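Local structure of aryl acylamidase (bacterium CSBL00001, 4YJI) at residues P442-P447 with A472-F477. The protein probably hydrolyses the amide bond of aryl acylamides and binds acetaminophen (n-(4-hydroxyphenyl)acetamide) in its pocket. The protein carries 1 engineered substitution. Sequence-based numbering, arbitrary orientation.
Sequences PSASVP and AASAAF
Val-446 spreads its two methyls over two successive turns of the helix, CG1 going to Phe-477 and CG2 to Ser-474. The tight part is at Phe-477: Val-446 CG1 lies 3.3 Å from Phe-477 CD2, close for an apolar pair, and approaches the ring obliquely. CG1 stands anti to the backbone N of Val-446 (chi1 173°), which carries it forward along the strand to the ring and turns CG2 back to the serine. Phe-477 CG is likewise anti to its own N, at -175°, and the ring drops from the helix to the strand. At the rim of the same ring, near its plane, Pro-447 O sits 3.4 Å from Phe-477 CE2, so the valine methyl and the proline carbonyl meet neighbouring carbons along one side of the phenyl.

One turn back the fit is looser. Val-446 CG2 is 3.7 Å from Ser-474 OG, and Ala-444 CB reaches that oxygen only at 4.1 Å. Neither is a polar contact; the hydroxyl is occupied by hydrogen bonds to Val-470 O in its own helix and to Tyr-198 OH on the adjoining strand. This slacker end is still buried, with Ile-460 of strand 454-462 also against Val-446 and Ser-474. An alanine in place of Val-446 would probably open a gap beside Phe-477 CD2 and next to Ser-474, leaving the phenyl freer to shift.

Strand 443-447 and helix 472-477 run almost exactly parallel, their axes 2° apart and 9.6 Å from each other at closest approach. Helix 467-480 follows the hairpin of strands 443-451 and 454-462 and folds back over one face of the mixed sheet, the helix-on-sheet layering characteristic of the alpha/beta amidase signature fold.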
# COMPACT_ATOMS: atom_id res chain seq x y z
N PRO A 442 -12.09 1.59 -6.03
CA PRO A 442 -10.68 1.37 -6.38
C PRO A 442 -9.98 2.72 -6.51
O PRO A 442 -10.61 3.70 -6.92
CB PRO A 442 -10.76 0.66 -7.74
CG PRO A 442 -12.03 1.25 -8.36
CD PRO A 442 -12.99 1.41 -7.19
N SER A 443 -8.70 2.78 -6.17
CA SER A 443 -7.94 4.01 -6.38
C SER A 443 -6.45 3.70 -6.48
O SER A 443 -5.98 2.65 -6.01
CB SER A 443 -8.21 5.02 -5.27
OG SER A 443 -7.66 4.58 -4.06
N ALA A 444 -5.72 4.61 -7.11
CA ALA A 444 -4.27 4.47 -7.22
C ALA A 444 -3.59 5.79 -6.94
O ALA A 444 -4.08 6.84 -7.36
CB ALA A 444 -3.88 3.98 -8.60
N SER A 445 -2.47 5.75 -6.22
CA SER A 445 -1.65 6.94 -6.09
C SER A 445 -0.62 7.00 -7.22
O SER A 445 0.18 6.06 -7.40
CB SER A 445 -0.95 6.99 -4.73
OG SER A 445 -0.21 8.21 -4.63
N VAL A 446 -0.67 8.09 -7.97
CA VAL A 446 0.22 8.33 -9.11
C VAL A 446 1.20 9.46 -8.77
O VAL A 446 0.80 10.49 -8.25
CB VAL A 446 -0.58 8.71 -10.36
CG1 VAL A 446 0.35 9.12 -11.45
CG2 VAL A 446 -1.46 7.56 -10.82
N PRO A 447 2.50 9.24 -9.03
CA PRO A 447 3.48 10.29 -8.72
C PRO A 447 3.18 11.56 -9.51
O PRO A 447 3.07 11.49 -10.73
CB PRO A 447 4.81 9.66 -9.14
CG PRO A 447 4.56 8.17 -8.96
CD PRO A 447 3.14 7.97 -9.40
N ALA A 472 -6.40 2.68 -16.78
CA ALA A 472 -6.37 3.46 -18.03
C ALA A 472 -5.92 4.90 -17.77
O ALA A 472 -5.02 5.41 -18.46
CB ALA A 472 -7.74 3.44 -18.70
N ALA A 473 -6.52 5.55 -16.78
CA ALA A 473 -6.14 6.94 -16.46
C ALA A 473 -4.70 7.04 -15.96
O ALA A 473 -3.99 7.99 -16.29
CB ALA A 473 -7.10 7.53 -15.42
N SER A 474 -4.29 6.08 -15.14
CA SER A 474 -2.94 6.07 -14.60
C SER A 474 -1.89 5.98 -15.71
O SER A 474 -0.90 6.70 -15.68
CB SER A 474 -2.76 4.88 -13.63
OG SER A 474 -3.62 5.01 -12.51
N ALA A 475 -2.09 5.06 -16.64
CA ALA A 475 -1.16 4.85 -17.74
C ALA A 475 -1.11 6.06 -18.68
O ALA A 475 -0.06 6.39 -19.21
CB ALA A 475 -1.55 3.59 -18.53
N ALA A 476 -2.27 6.68 -18.89
CA ALA A 476 -2.37 7.89 -19.71
C ALA A 476 -1.55 9.02 -19.09
O ALA A 476 -0.81 9.73 -19.79
CB ALA A 476 -3.84 8.30 -19.86
N PHE A 477 -1.70 9.19 -17.78
CA PHE A 477 -0.96 10.21 -17.06
C PHE A 477 0.54 9.91 -17.12
O PHE A 477 1.35 10.81 -17.36
CB PHE A 477 -1.45 10.29 -15.60
CG PHE A 477 -0.81 11.39 -14.81
CD1 PHE A 477 -1.32 12.68 -14.87
CD2 PHE A 477 0.30 11.15 -14.01
CE1 PHE A 477 -0.72 13.70 -14.14
CE2 PHE A 477 0.89 12.16 -13.28
CZ PHE A 477 0.38 13.44 -13.34